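PDB 5WIX: p-47 protein from Clostridium botulinum E1 str. 'BoNT E Beluga', which is of unknown function but adopts a BPI-like TULIP fold, so that a role in binding lipid or another hydrophobic ligand is possible though unproven. Local coordinates for residues 305-308 with 312-315; 351-356 with 386-391. All blocks are in the same frame, centred on the assembly; numbering follows the deposited sequence.

Contact 1. Residues 305-308 with 312-315; sequences ELFE and LKTR
Two residues sandwich the ring of Phe307: CD of Lys313 lies over one face, close to the ring centre, and CG of its own neighbour Glu308 lies over the opposite face, displaced toward the rim. Lys313 NZ runs past the ring, 3.9 Å from Phe307 CE1, so that the methylenes rather than the charge sit above the centre. The lysine reaches this place because CG lies anti to the backbone N (chi1 178°) and the chain then bends at chi2 and chi3, turning across the ring. The other flat groups are charged. Arg315 NH2 and Glu305 OE1 form a long salt bridge of 3.7 Å, with carboxylate and guanidinium planes 57° apart, an oblique meeting that lacks the paired geometry of a bidentate bridge.

These side chains decorate an antiparallel beta hairpin near its turn. Glu305 and Lys313 are a hydrogen-bonded pair: Lys313 N donates to Glu305 O at 3.2 Å, nearly straight at 167°, and Glu305 N returns a bond to Lys313 O at 3.3 Å. Leu306 and Leu312, the adjacent non-hydrogen-bonded pair, meet on the other face, where Leu306 CD1 lies 3.7 Å from Leu312 CD2. At this end of the hairpin, Glu305, Phe307, Lys313 and Arg315 thus lie on one face, and Leu306 and Leu312 on the other. Met244 of helix 240-252 packs on both leucines, while on its far side strand 311-322 is joined to strand 328-343 by backbone bonds from Leu312 and Thr314.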
loop_
_atom_site.group_PDB
_atom_site.type_symbol
_atom_site.label_atom_id
_atom_site.label_comp_id
_atom_site.label_asym_id
_atom_site.label_seq_id
_atom_site.Cartn_x
_atom_site.Cartn_y
_atom_site.Cartn_z
ATOM N N GLU A 305 -8.249 -13.948 13.978
ATOM C CA GLU A 305 -8.064 -14.027 12.514
ATOM C C GLU A 305 -9.047 -13.102 11.787
ATOM O O GLU A 305 -10.131 -12.807 12.299
ATOM C CB GLU A 305 -8.217 -15.479 12.006
ATOM C CG GLU A 305 -9.653 -15.961 11.771
ATOM C CD GLU A 305 -9.735 -17.437 11.358
ATOM O OE1 GLU A 305 -9.091 -18.279 12.021
ATOM O OE2 GLU A 305 -10.446 -17.757 10.374
ATOM N N LEU A 306 -8.673 -12.630 10.602
ATOM C CA LEU A 306 -9.564 -11.731 9.870
ATOM C C LEU A 306 -10.681 -12.524 9.205
ATOM O O LEU A 306 -10.452 -13.597 8.641
ATOM C CB LEU A 306 -8.799 -10.922 8.839
ATOM C CG LEU A 306 -9.580 -9.725 8.312
ATOM C CD1 LEU A 306 -9.910 -8.783 9.440
ATOM C CD2 LEU A 306 -8.801 -9.005 7.231
ATOM N N PHE A 307 -11.889 -11.977 9.260
ATOM C CA PHE A 307 -13.103 -12.743 8.976
ATOM C C PHE A 307 -14.140 -11.895 8.207
ATOM O O PHE A 307 -14.379 -10.727 8.538
ATOM C CB PHE A 307 -13.637 -13.277 10.319
ATOM C CG PHE A 307 -15.088 -13.678 10.329
ATOM C CD1 PHE A 307 -15.494 -14.900 9.823
ATOM C CD2 PHE A 307 -16.034 -12.864 10.943
ATOM C CE1 PHE A 307 -16.830 -15.277 9.874
ATOM C CE2 PHE A 307 -17.372 -13.232 10.992
ATOM C CZ PHE A 307 -17.771 -14.438 10.459
ATOM N N GLU A 308 -14.720 -12.474 7.159
ATOM C CA GLU A 308 -15.687 -11.775 6.298
ATOM C C GLU A 308 -15.196 -10.396 5.830
ATOM O O GLU A 308 -15.984 -9.446 5.779
ATOM C CB GLU A 308 -17.049 -11.617 7.011
ATOM C CG GLU A 308 -18.002 -12.820 6.857
ATOM C CD GLU A 308 -19.255 -12.729 7.734
ATOM O OE1 GLU A 308 -19.554 -11.628 8.259
ATOM O OE2 GLU A 308 -19.937 -13.773 7.900
ATOM N N LEU A 312 -13.138 -8.863 12.662
ATOM C CA LEU A 312 -12.199 -9.726 13.395
ATOM C C LEU A 312 -12.937 -10.738 14.275
ATOM O O LEU A 312 -13.829 -10.374 15.047
ATOM C CB LEU A 312 -11.256 -8.885 14.258
ATOM C CG LEU A 312 -10.404 -7.884 13.482
ATOM C CD1 LEU A 312 -10.098 -6.749 14.386
ATOM C CD2 LEU A 312 -9.110 -8.516 13.005
ATOM N N LYS A 313 -12.577 -12.007 14.120
ATOM C CA LYS A 313 -13.132 -13.098 14.918
ATOM C C LYS A 313 -12.132 -13.440 16.007
ATOM O O LYS A 313 -11.029 -13.915 15.722
ATOM C CB LYS A 313 -13.423 -14.336 14.046
ATOM C CG LYS A 313 -13.975 -15.564 14.794
ATOM C CD LYS A 313 -15.098 -16.263 13.983
ATOM C CE LYS A 313 -14.614 -17.483 13.205
ATOM N NZ LYS A 313 -15.670 -18.058 12.313
ATOM N N THR A 314 -12.502 -13.186 17.254
ATOM C CA THR A 314 -11.598 -13.485 18.352
ATOM C C THR A 314 -12.040 -14.733 19.106
ATOM O O THR A 314 -13.233 -14.938 19.359
ATOM C CB THR A 314 -11.501 -12.318 19.288
ATOM O OG1 THR A 314 -11.360 -11.107 18.505
ATOM C CG2 THR A 314 -10.309 -12.504 20.192
ATOM N N ARG A 315 -11.070 -15.581 19.434
ATOM C CA ARG A 315 -11.339 -16.890 20.018
ATOM C C ARG A 315 -10.294 -17.199 21.080
ATOM O O ARG A 315 -9.219 -17.703 20.765
ATOM C CB ARG A 315 -11.329 -17.961 18.933
ATOM C CG ARG A 315 -12.403 -19.011 19.075
ATOM C CD ARG A 315 -12.245 -20.108 18.018
ATOM N NE ARG A 315 -12.253 -19.571 16.657
ATOM C CZ ARG A 315 -11.558 -20.084 15.642
ATOM N NH1 ARG A 315 -10.784 -21.149 15.835
ATOM N NH2 ARG A 315 -11.629 -19.532 14.435
#

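Contact 2. Residues 351-356 with 386-391; sequences FEIYST and SFRDSL
Arg388 leaves its helix with CG anti to the backbone N (chi1 169°) and stays extended through chi2, and this carries its methylenes toward Ile353 and Thr356; a bend at chi3 (70°) then brings an edge of the guanidinium to Thr356. Ile353 reaches out to meet it, its CG1 anti to the carbonyl carbon. The setting is that of a TULIP domain, in which a long helix packs against a strongly curved antiparallel sheet: here the segment 386-391, in the late part of helix 370-390, lies against strand 348-363.

The contact is mainly apolar, although an arginine carries it. Ile353 CD1 comes to 3.5 Å from Arg388 CG, the two chains crossing at about a right angle, and Thr356 CG2 touches Arg388 CD at 3.4 Å in a similar crossing. Nothing here is a hydrogen bond between strand and helix. Asp389 OD1 sits at the guanidinium edge, in its plane, as a long ion pair with Arg388 NE, and may help to hold the group's rotation.

A beta bulge at Tyr354 and Ser355, both opposite Ile337, interrupts the regular course of the strand between Ile353 and Thr356. At the other end of the segment, before Ile353, Phe351 and Leu391 approach chiefly through their backbones, and the Phe351 side chain leads away to Phe243 and Leu248 of helix 240-252. Phe387 O takes bonds from Ser390 N and Ser390 OG, and a weak one from Leu391 N. At the guanidinium edge, close to its plane, Thr356 OG1 lies 3.7 Å from Arg388 NH1.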
loop_
_atom_site.group_PDB
_atom_site.type_symbol
_atom_site.label_atom_id
_atom_site.label_comp_id
_atom_site.label_asym_id
_atom_site.label_seq_id
_atom_site.Cartn_x
_atom_site.Cartn_y
_atom_site.Cartn_z
ATOM N N PHE A 351 -12.500 -0.246 15.998
ATOM C CA PHE A 351 -13.170 -1.538 15.996
ATOM C C PHE A 351 -14.176 -1.597 17.122
ATOM O O PHE A 351 -13.868 -1.307 18.294
ATOM C CB PHE A 351 -12.179 -2.680 16.126
ATOM C CG PHE A 351 -11.139 -2.696 15.056
ATOM C CD1 PHE A 351 -11.207 -3.632 14.019
ATOM C CD2 PHE A 351 -10.089 -1.787 15.072
ATOM C CE1 PHE A 351 -10.244 -3.658 13.041
ATOM C CE2 PHE A 351 -9.109 -1.810 14.086
ATOM C CZ PHE A 351 -9.193 -2.745 13.069
ATOM N N GLU A 352 -15.394 -1.960 16.757
ATOM C CA GLU A 352 -16.437 -2.098 17.736
ATOM C C GLU A 352 -16.904 -3.542 17.808
ATOM O O GLU A 352 -16.515 -4.385 16.998
ATOM C CB GLU A 352 -17.588 -1.158 17.413
ATOM C CG GLU A 352 -18.384 -1.533 16.222
ATOM C CD GLU A 352 -19.368 -0.451 15.857
ATOM O OE1 GLU A 352 -19.395 0.567 16.596
ATOM O OE2 GLU A 352 -20.098 -0.622 14.850
ATOM N N ILE A 353 -17.710 -3.818 18.822
ATOM C CA ILE A 353 -18.244 -5.146 19.055
ATOM C C ILE A 353 -19.386 -5.428 18.096
ATOM O O ILE A 353 -20.333 -4.650 18.035
ATOM C CB ILE A 353 -18.744 -5.272 20.501
ATOM C CG1 ILE A 353 -17.595 -4.977 21.469
ATOM C CG2 ILE A 353 -19.376 -6.654 20.741
ATOM C CD1 ILE A 353 -16.557 -6.116 21.562
ATOM N N TYR A 354 -19.305 -6.531 17.352
ATOM C CA TYR A 354 -20.375 -6.918 16.421
ATOM C C TYR A 354 -21.288 -7.951 17.065
ATOM O O TYR A 354 -22.516 -7.835 17.035
ATOM C CB TYR A 354 -19.781 -7.474 15.130
ATOM C CG TYR A 354 -20.789 -7.882 14.069
ATOM C CD1 TYR A 354 -21.394 -6.929 13.253
ATOM C CD2 TYR A 354 -21.107 -9.222 13.853
ATOM C CE1 TYR A 354 -22.304 -7.294 12.266
ATOM C CE2 TYR A 354 -22.017 -9.597 12.863
ATOM C CZ TYR A 354 -22.612 -8.626 12.073
ATOM O OH TYR A 354 -23.518 -8.986 11.092
ATOM N N SER A 355 -20.674 -8.965 17.662
ATOM C CA SER A 355 -21.434 -10.017 18.316
ATOM C C SER A 355 -20.611 -10.745 19.357
ATOM O O SER A 355 -19.383 -10.791 19.286
ATOM C CB SER A 355 -21.928 -11.019 17.287
ATOM O OG SER A 355 -20.842 -11.802 16.826
ATOM N N THR A 356 -21.292 -11.344 20.316
ATOM C CA THR A 356 -20.609 -12.225 21.235
ATOM C C THR A 356 -21.304 -13.563 21.173
ATOM O O THR A 356 -22.159 -13.875 22.008
ATOM C CB THR A 356 -20.582 -11.663 22.658
ATOM O OG1 THR A 356 -21.795 -10.944 22.914
ATOM C CG2 THR A 356 -19.438 -10.708 22.774
ATOM N N SER A 386 -14.442 -8.211 30.839
ATOM C CA SER A 386 -13.168 -7.519 30.752
ATOM C C SER A 386 -12.477 -7.803 29.430
ATOM O O SER A 386 -11.947 -6.887 28.817
ATOM C CB SER A 386 -12.247 -7.915 31.908
ATOM O OG SER A 386 -11.431 -6.807 32.278
ATOM N N PHE A 387 -12.508 -9.067 29.005
ATOM C CA PHE A 387 -11.861 -9.509 27.768
ATOM C C PHE A 387 -12.438 -8.812 26.531
ATOM O O PHE A 387 -11.763 -8.029 25.840
ATOM C CB PHE A 387 -12.022 -11.017 27.590
ATOM C CG PHE A 387 -11.324 -11.836 28.621
ATOM C CD1 PHE A 387 -10.351 -11.278 29.435
ATOM C CD2 PHE A 387 -11.636 -13.184 28.768
ATOM C CE1 PHE A 387 -9.709 -12.052 30.382
ATOM C CE2 PHE A 387 -10.999 -13.967 29.712
ATOM C CZ PHE A 387 -10.036 -13.403 30.519
ATOM N N ARG A 388 -13.695 -9.148 26.258
ATOM C CA ARG A 388 -14.475 -8.474 25.243
ATOM C C ARG A 388 -14.221 -6.967 25.212
ATOM O O ARG A 388 -13.865 -6.414 24.181
ATOM C CB ARG A 388 -15.963 -8.738 25.465
ATOM C CG ARG A 388 -16.838 -7.861 24.610
ATOM C CD ARG A 388 -18.286 -8.204 24.769
ATOM N NE ARG A 388 -18.764 -7.817 26.081
ATOM C CZ ARG A 388 -19.891 -8.263 26.619
ATOM N NH1 ARG A 388 -20.655 -9.128 25.948
ATOM N NH2 ARG A 388 -20.245 -7.846 27.835
ATOM N N ASP A 389 -14.366 -6.318 26.357
ATOM C CA ASP A 389 -14.200 -4.871 26.441
ATOM C C ASP A 389 -12.862 -4.407 25.829
ATOM O O ASP A 389 -12.771 -3.293 25.286
ATOM C CB ASP A 389 -14.320 -4.406 27.907
ATOM C CG ASP A 389 -15.776 -4.290 28.382
ATOM O OD1 ASP A 389 -16.659 -5.034 27.882
ATOM O OD2 ASP A 389 -16.031 -3.441 29.271
ATOM N N SER A 390 -11.845 -5.271 25.894
ATOM C CA SER A 390 -10.490 -4.887 25.489
ATOM C C SER A 390 -10.323 -5.010 23.994
ATOM O O SER A 390 -9.342 -4.528 23.440
ATOM C CB SER A 390 -9.432 -5.759 26.167
ATOM O OG SER A 390 -9.412 -7.048 25.565
ATOM N N LEU A 391 -11.262 -5.714 23.367
ATOM C CA LEU A 391 -11.302 -5.862 21.925
ATOM C C LEU A 391 -11.954 -4.678 21.200
ATOM O O LEU A 391 -12.190 -4.756 20.000
ATOM C CB LEU A 391 -12.065 -7.126 21.555
ATOM C CG LEU A 391 -11.449 -8.377 22.148
ATOM C CD1 LEU A 391 -12.165 -9.617 21.608
ATOM C CD2 LEU A 391 -9.964 -8.429 21.826
#

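How the contacts relate
Along the chain the contacts come in series, contact 1 closing before contact 2 opens, yet their centres are only 12 Å apart. Both draw on the same curled antiparallel sheet, in which strands 293-307, 311-322, 328-343 and 348-363 follow one another. Contact 1 is a hairpin link within that sheet; contact 2 sets the late part of helix 370-390 against it. They meet where Leu312 CD1 lies 3.3 Å from Phe351 CD1 and Thr314 OG1 3.5 Å from Leu391 CD1. Helix 240-252 touches residues of both: the leucine face of contact 1 and the Phe351-Leu391 end of contact 2 come together beside it, consistent with the BPI-like architecture of the protein.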